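Local coordinates for DUF2666 domain-containing protein (Pyrococcus furiosus, PDB 3V68) that belongs to the DUF2666 family of unknown function and probably binds double-stranded DNA, at residues L6-K11 against D135-T140; P130-D135 against R151-E156; E14-E19 against E124-Q129. All blocks are in the same frame, centred on the assembly; numbering follows the deposited sequence.

Overall arrangement
Contact 1 is the buried one: it pairs strands 5-12 and 136-143, the two inner strands of a four-stranded antiparallel sheet. Contact 2, at the surface, and contact 3, partly buried, lie where the linker after helix 91-110 meets the two outer strands, 146-153 and 15-20. The centre of contact 1 is about 8 Å from that of contact 2 and about 9 Å from that of contact 3. Chemistry follows place: contact 1 has a full set of backbone bonds and a row of polar side chains, whereas contact 2 has one direct backbone hydrogen bond and contact 3 two. Asp135 belongs to contacts 1 and 2, and Arg131 of contact 2 forms a salt bridge with Glu7 of contact 1.

Contact 1 (L6-K11 against D135-T140)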
loop_
_atom_site.group_PDB
_atom_site.type_symbol
_atom_site.label_atom_id
_atom_site.label_comp_id
_atom_site.label_asym_id
_atom_site.label_seq_id
_atom_site.Cartn_x
_atom_site.Cartn_y
_atom_site.Cartn_z
ATOM N N LEU A 6 -18.749 -0.314 -9.341
ATOM C CA LEU A 6 -17.563 -0.064 -8.544
ATOM C C LEU A 6 -17.760 -0.743 -7.210
ATOM O O LEU A 6 -18.518 -0.260 -6.374
ATOM C CB LEU A 6 -17.334 1.436 -8.367
ATOM C CG LEU A 6 -16.011 1.901 -7.768
ATOM C CD1 LEU A 6 -14.816 1.233 -8.453
ATOM C CD2 LEU A 6 -15.901 3.411 -7.860
ATOM N N GLU A 7 -17.095 -1.878 -7.022
ATOM C CA GLU A 7 -17.313 -2.677 -5.826
ATOM C C GLU A 7 -16.071 -3.405 -5.341
ATOM O O GLU A 7 -15.187 -3.775 -6.129
ATOM C CB GLU A 7 -18.461 -3.673 -6.025
ATOM C CG GLU A 7 -18.227 -4.736 -7.080
ATOM C CD GLU A 7 -19.274 -5.836 -7.039
ATOM O OE1 GLU A 7 -18.885 -7.021 -7.104
ATOM O OE2 GLU A 7 -20.483 -5.515 -6.940
ATOM N N PHE A 8 -16.020 -3.587 -4.027
ATOM C CA PHE A 8 -15.019 -4.414 -3.384
ATOM C C PHE A 8 -15.701 -5.299 -2.354
ATOM O O PHE A 8 -16.417 -4.805 -1.484
ATOM C CB PHE A 8 -13.943 -3.562 -2.696
ATOM C CG PHE A 8 -12.950 -4.377 -1.923
ATOM C CD1 PHE A 8 -11.948 -5.077 -2.586
ATOM C CD2 PHE A 8 -13.030 -4.472 -0.532
ATOM C CE1 PHE A 8 -11.035 -5.855 -1.883
ATOM C CE2 PHE A 8 -12.115 -5.249 0.180
ATOM C CZ PHE A 8 -11.119 -5.940 -0.496
ATOM N N THR A 9 -15.482 -6.605 -2.456
ATOM C CA THR A 9 -15.884 -7.521 -1.389
ATOM C C THR A 9 -14.747 -8.483 -1.089
ATOM O O THR A 9 -13.933 -8.791 -1.963
ATOM C CB THR A 9 -17.190 -8.324 -1.691
ATOM O OG1 THR A 9 -16.978 -9.240 -2.773
ATOM C CG2 THR A 9 -18.361 -7.401 -2.026
ATOM N N ALA A 10 -14.690 -8.933 0.158
ATOM C CA ALA A 10 -13.720 -9.929 0.580
ATOM C C ALA A 10 -14.397 -10.869 1.557
ATOM O O ALA A 10 -15.194 -10.441 2.391
ATOM C CB ALA A 10 -12.512 -9.268 1.228
ATOM N N LYS A 11 -14.086 -12.153 1.429
ATOM C CA LYS A 11 -14.588 -13.176 2.334
ATOM C C LYS A 11 -13.496 -14.226 2.487
ATOM O O LYS A 11 -13.174 -14.933 1.536
ATOM C CB LYS A 11 -15.877 -13.793 1.785
ATOM C CG LYS A 11 -16.423 -14.950 2.610
ATOM C CD LYS A 11 -17.748 -15.444 2.048
ATOM C CE LYS A 11 -18.213 -16.708 2.756
ATOM N NZ LYS A 11 -17.459 -17.917 2.320
ATOM N N ASP A 135 -15.242 -18.312 -0.338
ATOM C CA ASP A 135 -14.192 -17.377 0.051
ATOM C C ASP A 135 -13.575 -16.765 -1.202
ATOM O O ASP A 135 -13.385 -17.454 -2.206
ATOM C CB ASP A 135 -13.115 -18.087 0.883
ATOM C CG ASP A 135 -13.523 -18.296 2.336
ATOM O OD1 ASP A 135 -14.649 -17.913 2.726
ATOM O OD2 ASP A 135 -12.704 -18.855 3.096
ATOM N N HIS A 136 -13.276 -15.470 -1.146
ATOM C CA HIS A 136 -12.824 -14.741 -2.331
ATOM C C HIS A 136 -12.298 -13.352 -1.994
ATOM O O HIS A 136 -12.533 -12.827 -0.905
ATOM C CB HIS A 136 -13.984 -14.573 -3.321
ATOM C CG HIS A 136 -15.041 -13.630 -2.837
ATOM N ND1 HIS A 136 -16.041 -14.021 -1.973
ATOM C CD2 HIS A 136 -15.225 -12.306 -3.055
ATOM C CE1 HIS A 136 -16.814 -12.983 -1.702
ATOM N NE2 HIS A 136 -16.336 -11.928 -2.340
ATOM N N ILE A 137 -11.591 -12.772 -2.960
ATOM C CA ILE A 137 -11.321 -11.341 -3.010
ATOM C C ILE A 137 -11.923 -10.850 -4.321
ATOM O O ILE A 137 -11.752 -11.489 -5.358
ATOM C CB ILE A 137 -9.799 -11.036 -3.017
ATOM C CG1 ILE A 137 -9.060 -11.790 -1.893
ATOM C CG2 ILE A 137 -9.545 -9.518 -2.977
ATOM C CD1 ILE A 137 -9.425 -11.379 -0.477
ATOM N N ASN A 138 -12.630 -9.723 -4.280
ATOM C CA ASN A 138 -13.259 -9.177 -5.481
ATOM C C ASN A 138 -13.191 -7.651 -5.564
ATOM O O ASN A 138 -13.856 -6.953 -4.795
ATOM C CB ASN A 138 -14.714 -9.669 -5.586
ATOM C CG ASN A 138 -15.535 -8.877 -6.588
ATOM O OD1 ASN A 138 -15.066 -8.547 -7.679
ATOM N ND2 ASN A 138 -16.773 -8.561 -6.214
ATOM N N PHE A 139 -12.375 -7.149 -6.489
ATOM C CA PHE A 139 -12.398 -5.739 -6.873
ATOM C C PHE A 139 -12.849 -5.649 -8.320
ATOM O O PHE A 139 -12.158 -6.122 -9.223
ATOM C CB PHE A 139 -11.020 -5.079 -6.711
ATOM C CG PHE A 139 -10.998 -3.610 -7.076
ATOM C CD1 PHE A 139 -11.254 -2.646 -6.113
ATOM C CD2 PHE A 139 -10.731 -3.196 -8.383
ATOM C CE1 PHE A 139 -11.239 -1.291 -6.430
ATOM C CE2 PHE A 139 -10.718 -1.841 -8.719
ATOM C CZ PHE A 139 -10.976 -0.883 -7.735
ATOM N N THR A 140 -14.001 -5.027 -8.538
ATOM C CA THR A 140 -14.549 -4.888 -9.880
ATOM C C THR A 140 -14.899 -3.433 -10.125
ATOM O O THR A 140 -15.633 -2.822 -9.342
ATOM C CB THR A 140 -15.788 -5.796 -10.084
ATOM O OG1 THR A 140 -15.400 -7.165 -9.948
ATOM C CG2 THR A 140 -16.396 -5.596 -11.464
#
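The central strand pair of the four-stranded antiparallel sheet is formed here, Leu6-Lys11 running against His136-Thr140 at 174° with axes 4.8 Å apart. Glu7-Thr140, Thr9-Asn138 and Lys11-His136 are the hydrogen-bonded pairs, each closed by two N-H...O bonds; Phe8-Phe139 and Ala10-Ile137 are non-hydrogen-bonded. The two strands lie in the two DUF2666 family regions of the chain, so the pairing joins both regions in one sheet. On one face Phe8 CE1 meets Ile137 CG2 at 4.1 Å, the two side chains lying side by side, and helices 26-43 and 160-181 cover this apolar side. The other face is polar. Thr9 OG1 reaches the edge of the His136 ring in its plane, 2.8 Å from NE2, while Lys11 N stands over one ring face. Asn138, its CG anti to the backbone N (chi1 165°), sends ND2 to the anti side of Glu7 OE1 at 2.8 Å; amide and carboxylate planes are 67° apart. The other end of the amide, OD1, accepts Thr140 OG1 at 2.7 Å, so both ends fix its rotation. A leucine in place of Asn138 would probably leave Glu7 OE1 and Thr140 OG1 without these mates. Glu7 OE2 forms a salt bridge with Arg131 NH2. At the Lys11 end of the pair, the lysine chain bends at chi4 to bring NZ 2.8 Å from Asp135 OD1 in a salt bridge.

Contact 2 (P130-D135 against R151-E156); sequences PRYEED and RMIIDE
Ile154 N donates to Asp135 O at 2.7 Å, the one direct hydrogen bond between Pro130-Asp135 and Arg151-Glu156. It is almost straight at the hydrogen (178°), yet the donor stands well above the carbonyl plane, 50° out of it, and so does not lie on a lone pair. The same oxygen receives a CA-H...O contact from Ile153. Asp135 and Ile154 are the residues whose CA atoms come nearest across the two segments, 5.0 Å apart, and their CB atoms also touch. A water adds a second link by donating both to Asp135 OD2 and to Ile154 O, while Asp135 OD1 is held by Lys11 NZ in a salt bridge.

Among the side chains, Ile153 fills the angle between Glu134 and Tyr132. Its CG2 and CD1 both reach Glu134 CG, CG2 at 3.6 Å, because the first torsion of Glu134 sets CG between the backbone N and the carbonyl carbon, facing the isoleucine; the bend at chi2 then directs only the carboxylate. CD1 of Ile153 also lies over one face of the Tyr132 ring, 4.3 Å from CG. The opposite end of that ring meets Arg151: Tyr132 OH sits over one face of the guanidinium, toward its rim, with the ring and guanidinium planes 72° apart. Its 3.4 Å approach to Arg151 NE has too poor an angle for a hydrogen bond, so the hydroxyl packs on the flat group.

The loop before strand 136-143 is thereby laid against the end of edge strand 146-153 at the protein surface. Tyr132 also makes an edge-to-face stack with the His136 ring on strand 136-143, while Met152 and Ile154 pack against helix 160-181 beneath the sheet.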
loop_
_atom_site.group_PDB
_atom_site.type_symbol
_atom_site.label_atom_id
_atom_site.label_comp_id
_atom_site.label_asym_id
_atom_site.label_seq_id
_atom_site.Cartn_x
_atom_site.Cartn_y
_atom_site.Cartn_z
ATOM N N PRO A 130 -21.395 -10.189 0.035
ATOM C CA PRO A 130 -20.316 -10.652 -0.840
ATOM C C PRO A 130 -20.854 -11.168 -2.175
ATOM O O PRO A 130 -21.895 -11.830 -2.209
ATOM C CB PRO A 130 -19.681 -11.791 -0.038
ATOM C CG PRO A 130 -20.005 -11.481 1.379
ATOM C CD PRO A 130 -21.379 -10.889 1.334
ATOM N N ARG A 131 -20.149 -10.856 -3.260
ATOM C CA ARG A 131 -20.576 -11.223 -4.615
ATOM C C ARG A 131 -20.532 -12.739 -4.863
ATOM O O ARG A 131 -21.244 -13.255 -5.726
ATOM C CB ARG A 131 -19.737 -10.465 -5.658
ATOM C CG ARG A 131 -20.135 -10.668 -7.134
ATOM C CD ARG A 131 -21.624 -10.415 -7.398
ATOM N NE ARG A 131 -22.001 -9.007 -7.274
ATOM C CZ ARG A 131 -22.106 -8.158 -8.295
ATOM N NH1 ARG A 131 -21.862 -8.559 -9.538
ATOM N NH2 ARG A 131 -22.462 -6.901 -8.072
ATOM N N TYR A 132 -19.705 -13.441 -4.093
ATOM C CA TYR A 132 -19.541 -14.884 -4.238
ATOM C C TYR A 132 -19.771 -15.586 -2.908
ATOM O O TYR A 132 -19.450 -15.047 -1.849
ATOM C CB TYR A 132 -18.146 -15.210 -4.779
ATOM C CG TYR A 132 -17.848 -14.536 -6.100
ATOM C CD1 TYR A 132 -18.210 -15.135 -7.306
ATOM C CD2 TYR A 132 -17.210 -13.293 -6.145
ATOM C CE1 TYR A 132 -17.943 -14.518 -8.524
ATOM C CE2 TYR A 132 -16.942 -12.667 -7.358
ATOM C CZ TYR A 132 -17.311 -13.285 -8.543
ATOM O OH TYR A 132 -17.049 -12.675 -9.746
ATOM N N GLU A 133 -20.334 -16.790 -2.974
ATOM C CA GLU A 133 -20.616 -17.578 -1.775
ATOM C C GLU A 133 -19.347 -18.186 -1.186
ATOM O O GLU A 133 -19.215 -18.313 0.028
ATOM C CB GLU A 133 -21.636 -18.674 -2.077
ATOM C CG GLU A 133 -23.026 -18.149 -2.411
ATOM C CD GLU A 133 -24.067 -19.248 -2.479
ATOM O OE1 GLU A 133 -24.721 -19.384 -3.536
ATOM O OE2 GLU A 133 -24.230 -19.979 -1.478
ATOM N N GLU A 134 -18.422 -18.569 -2.057
ATOM C CA GLU A 134 -17.137 -19.096 -1.622
ATOM C C GLU A 134 -16.240 -17.963 -1.146
ATOM O O GLU A 134 -16.461 -16.800 -1.498
ATOM C CB GLU A 134 -16.450 -19.883 -2.744
ATOM C CG GLU A 134 -16.557 -19.258 -4.129
ATOM C CD GLU A 134 -17.823 -19.655 -4.867
ATOM O OE1 GLU A 134 -18.084 -20.870 -5.002
ATOM O OE2 GLU A 134 -18.553 -18.749 -5.322
ATOM N N ASP A 135 -15.242 -18.312 -0.338
ATOM C CA ASP A 135 -14.192 -17.377 0.051
ATOM C C ASP A 135 -13.575 -16.765 -1.202
ATOM O O ASP A 135 -13.385 -17.454 -2.206
ATOM C CB ASP A 135 -13.115 -18.087 0.883
ATOM C CG ASP A 135 -13.523 -18.296 2.336
ATOM O OD1 ASP A 135 -14.649 -17.913 2.726
ATOM O OD2 ASP A 135 -12.704 -18.855 3.096
ATOM N N ARG A 151 -9.894 -10.266 -9.145
ATOM C CA ARG A 151 -10.613 -11.154 -8.246
ATOM C C ARG A 151 -10.142 -12.601 -8.331
ATOM O O ARG A 151 -9.534 -13.015 -9.323
ATOM C CB ARG A 151 -12.128 -11.059 -8.485
ATOM C CG ARG A 151 -12.581 -11.476 -9.865
ATOM C CD ARG A 151 -14.005 -11.023 -10.148
ATOM N NE ARG A 151 -14.404 -11.360 -11.513
ATOM C CZ ARG A 151 -15.370 -10.751 -12.198
ATOM N NH1 ARG A 151 -16.050 -9.743 -11.659
ATOM N NH2 ARG A 151 -15.645 -11.142 -13.436
ATOM N N MET A 152 -10.407 -13.351 -7.269
ATOM C CA MET A 152 -10.209 -14.795 -7.279
ATOM C C MET A 152 -10.952 -15.476 -6.143
ATOM O O MET A 152 -11.231 -14.867 -5.107
ATOM C CB MET A 152 -8.722 -15.168 -7.246
ATOM C CG MET A 152 -8.025 -14.873 -5.951
ATOM S SD MET A 152 -6.275 -15.269 -6.042
ATOM C CE MET A 152 -5.746 -14.434 -4.566
ATOM N N ILE A 153 -11.277 -16.744 -6.369
ATOM C CA ILE A 153 -11.828 -17.618 -5.347
ATOM C C ILE A 153 -10.685 -18.122 -4.470
ATOM O O ILE A 153 -9.596 -18.413 -4.972
ATOM C CB ILE A 153 -12.563 -18.824 -6.000
ATOM C CG1 ILE A 153 -13.642 -18.353 -6.993
ATOM C CG2 ILE A 153 -13.118 -19.788 -4.947
ATOM C CD1 ILE A 153 -14.643 -17.331 -6.453
ATOM N N ILE A 154 -10.934 -18.214 -3.166
ATOM C CA ILE A 154 -9.947 -18.732 -2.222
ATOM C C ILE A 154 -10.292 -20.162 -1.801
ATOM O O ILE A 154 -11.380 -20.421 -1.270
ATOM C CB ILE A 154 -9.781 -17.812 -0.982
ATOM C CG1 ILE A 154 -9.296 -16.419 -1.407
ATOM C CG2 ILE A 154 -8.809 -18.430 0.024
ATOM C CD1 ILE A 154 -9.357 -15.368 -0.309
ATOM N N ASP A 155 -9.356 -21.072 -2.063
ATOM C CA ASP A 155 -9.443 -22.478 -1.672
ATOM C C ASP A 155 -8.500 -22.765 -0.515
ATOM O O ASP A 155 -7.710 -21.909 -0.105
ATOM C CB ASP A 155 -9.026 -23.381 -2.840
ATOM C CG ASP A 155 -10.114 -23.555 -3.875
ATOM O OD1 ASP A 155 -11.305 -23.337 -3.561
ATOM O OD2 ASP A 155 -9.770 -23.934 -5.015
ATOM N N GLU A 156 -8.576 -23.990 -0.007
ATOM C CA GLU A 156 -7.628 -24.483 0.986
ATOM C C GLU A 156 -6.241 -24.644 0.357
ATOM O O GLU A 156 -5.231 -24.686 1.063
ATOM C CB GLU A 156 -8.112 -25.817 1.571
ATOM C CG GLU A 156 -9.450 -25.749 2.319
ATOM C CD GLU A 156 -10.653 -25.571 1.396
ATOM O OE1 GLU A 156 -10.699 -26.220 0.327
ATOM O OE2 GLU A 156 -11.553 -24.775 1.743
HETATM O O HOH W 1 -10.947 -21.024 1.892
#

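Contact 3 (E14-E19 against E124-Q129)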
loop_
_atom_site.group_PDB
_atom_site.type_symbol
_atom_site.label_atom_id
_atom_site.label_comp_id
_atom_site.label_asym_id
_atom_site.label_seq_id
_atom_site.Cartn_x
_atom_site.Cartn_y
_atom_site.Cartn_z
ATOM N N GLU A 14 -12.771 -15.313 8.935
ATOM C CA GLU A 14 -13.694 -14.399 9.615
ATOM C C GLU A 14 -13.698 -12.970 9.051
ATOM O O GLU A 14 -14.466 -12.120 9.508
ATOM C CB GLU A 14 -13.439 -14.392 11.126
ATOM C CG GLU A 14 -14.024 -15.601 11.851
ATOM C CD GLU A 14 -13.828 -15.542 13.356
ATOM O OE1 GLU A 14 -12.664 -15.570 13.814
ATOM O OE2 GLU A 14 -14.843 -15.476 14.083
ATOM N N TRP A 15 -12.847 -12.716 8.059
ATOM C CA TRP A 15 -12.825 -11.424 7.374
ATOM C C TRP A 15 -13.879 -11.405 6.270
ATOM O O TRP A 15 -13.729 -12.068 5.243
ATOM C CB TRP A 15 -11.424 -11.128 6.815
ATOM C CG TRP A 15 -11.303 -9.805 6.095
ATOM C CD1 TRP A 15 -11.868 -8.613 6.461
ATOM C CD2 TRP A 15 -10.546 -9.542 4.904
ATOM N NE1 TRP A 15 -11.523 -7.629 5.561
ATOM C CE2 TRP A 15 -10.715 -8.172 4.597
ATOM C CE3 TRP A 15 -9.749 -10.332 4.062
ATOM C CZ2 TRP A 15 -10.112 -7.571 3.482
ATOM C CZ3 TRP A 15 -9.152 -9.737 2.955
ATOM C CH2 TRP A 15 -9.334 -8.368 2.678
ATOM N N ILE A 16 -14.959 -10.662 6.505
ATOM C CA ILE A 16 -16.057 -10.543 5.546
ATOM C C ILE A 16 -16.524 -9.088 5.468
ATOM O O ILE A 16 -17.187 -8.581 6.381
ATOM C CB ILE A 16 -17.256 -11.487 5.891
ATOM C CG1 ILE A 16 -16.781 -12.928 6.113
ATOM C CG2 ILE A 16 -18.299 -11.437 4.782
ATOM C CD1 ILE A 16 -17.754 -13.809 6.894
ATOM N N VAL A 17 -16.156 -8.416 4.380
ATOM C CA VAL A 17 -16.508 -7.004 4.185
ATOM C C VAL A 17 -16.955 -6.737 2.751
ATOM O O VAL A 17 -16.673 -7.523 1.843
ATOM C CB VAL A 17 -15.356 -6.024 4.576
ATOM C CG1 VAL A 17 -14.995 -6.153 6.058
ATOM C CG2 VAL A 17 -14.124 -6.208 3.672
ATOM N N GLY A 18 -17.671 -5.635 2.560
ATOM C CA GLY A 18 -18.170 -5.280 1.234
ATOM C C GLY A 18 -18.567 -3.825 1.149
ATOM O O GLY A 18 -19.191 -3.282 2.066
ATOM N N GLU A 19 -18.193 -3.184 0.045
ATOM C CA GLU A 19 -18.575 -1.798 -0.201
ATOM C C GLU A 19 -18.678 -1.549 -1.697
ATOM O O GLU A 19 -17.977 -2.175 -2.487
ATOM C CB GLU A 19 -17.565 -0.837 0.433
ATOM C CG GLU A 19 -18.054 0.597 0.554
ATOM C CD GLU A 19 -17.332 1.369 1.639
ATOM O OE1 GLU A 19 -16.599 2.321 1.302
ATOM O OE2 GLU A 19 -17.506 1.022 2.825
ATOM N N GLU A 124 -15.160 -1.906 7.183
ATOM C CA GLU A 124 -15.315 -2.813 8.326
ATOM C C GLU A 124 -16.608 -3.615 8.293
ATOM O O GLU A 124 -16.746 -4.610 9.010
ATOM C CB GLU A 124 -15.225 -2.033 9.643
ATOM C CG GLU A 124 -13.892 -1.324 9.874
ATOM C CD GLU A 124 -12.761 -2.267 10.263
ATOM O OE1 GLU A 124 -13.012 -3.469 10.496
ATOM O OE2 GLU A 124 -11.607 -1.795 10.341
ATOM N N GLY A 125 -17.555 -3.175 7.471
ATOM C CA GLY A 125 -18.861 -3.816 7.406
ATOM C C GLY A 125 -19.220 -4.314 6.023
ATOM O O GLY A 125 -18.412 -4.247 5.091
ATOM N N LEU A 126 -20.443 -4.813 5.905
ATOM C CA LEU A 126 -20.975 -5.324 4.650
ATOM C C LEU A 126 -22.083 -4.414 4.129
ATOM O O LEU A 126 -23.264 -4.660 4.381
ATOM C CB LEU A 126 -21.519 -6.741 4.853
ATOM C CG LEU A 126 -20.544 -7.914 4.846
ATOM C CD1 LEU A 126 -21.214 -9.133 5.458
ATOM C CD2 LEU A 126 -20.070 -8.215 3.430
ATOM N N LYS A 127 -21.701 -3.356 3.416
ATOM C CA LYS A 127 -22.667 -2.430 2.813
ATOM C C LYS A 127 -23.503 -3.192 1.790
ATOM O O LYS A 127 -24.723 -3.025 1.710
ATOM C CB LYS A 127 -21.945 -1.249 2.156
ATOM C CG LYS A 127 -22.849 -0.220 1.468
ATOM C CD LYS A 127 -22.006 0.850 0.783
ATOM C CE LYS A 127 -22.842 2.002 0.242
ATOM N NZ LYS A 127 -23.602 1.641 -0.986
ATOM N N ILE A 128 -22.814 -4.014 1.006
ATOM C CA ILE A 128 -23.432 -4.987 0.126
ATOM C C ILE A 128 -22.975 -6.358 0.599
ATOM O O ILE A 128 -21.955 -6.472 1.288
ATOM C CB ILE A 128 -23.026 -4.765 -1.357
ATOM C CG1 ILE A 128 -21.497 -4.749 -1.516
ATOM C CG2 ILE A 128 -23.650 -3.478 -1.884
ATOM C CD1 ILE A 128 -21.007 -4.823 -2.951
ATOM N N GLN A 129 -23.734 -7.392 0.253
ATOM C CA GLN A 129 -23.332 -8.757 0.575
ATOM C C GLN A 129 -22.206 -9.190 -0.370
ATOM O O GLN A 129 -22.058 -8.608 -1.450
ATOM C CB GLN A 129 -24.529 -9.715 0.517
ATOM C CG GLN A 129 -25.142 -9.939 -0.863
ATOM C CD GLN A 129 -26.049 -11.160 -0.897
ATOM O OE1 GLN A 129 -27.209 -11.076 -1.306
ATOM N NE2 GLN A 129 -25.526 -12.301 -0.457
#
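Gly18 carries both backbone hydrogen bonds between Glu14-Glu19 and Glu124-Gln129. Its N donates to Gly125 O at 3.0 Å, and its O accepts Lys127 N at 2.9 Å, so it grips the peptides on either side of Leu126. This is a single backbone bridge, Gly18 with Leu126, at outer strand 15-20 of the antiparallel sheet; the loop then leaves the strand, the touching parts diverging by 67°. The lack of a side chain at Gly18 matters geometrically: a CB there would point into the loop and clash with Ile128 O, an oxygen buried here with no hydrogen-bond partner in the model.

Leu126 lies against the strand backbone, CD2 reaching Val17 C at 3.5 Å, while CD1 meets Ile16 CG2 at 3.8 Å. CG1 of Val17, anti to the carbonyl carbon and beside the backbone N (chi1 -61°), packs against the Glu124 backbone, 3.7 Å from its carbonyl carbon.

Further along, the methylenes of Glu19 and Lys127 touch, but their charged ends have other partners: Glu19 OE2 forms a salt bridge with Arg35, and Lys127 NZ bonds to Asn20 OD1. Behind this layer, Val17 and Glu19 are tied by backbone hydrogen bonds to Ala10 and Phe8 of strand 5-12, and Ile128 touches Thr9 on the same strand. Ile128 itself meets the outer strand through CG1, which stops 4.0 Å from Glu19 N.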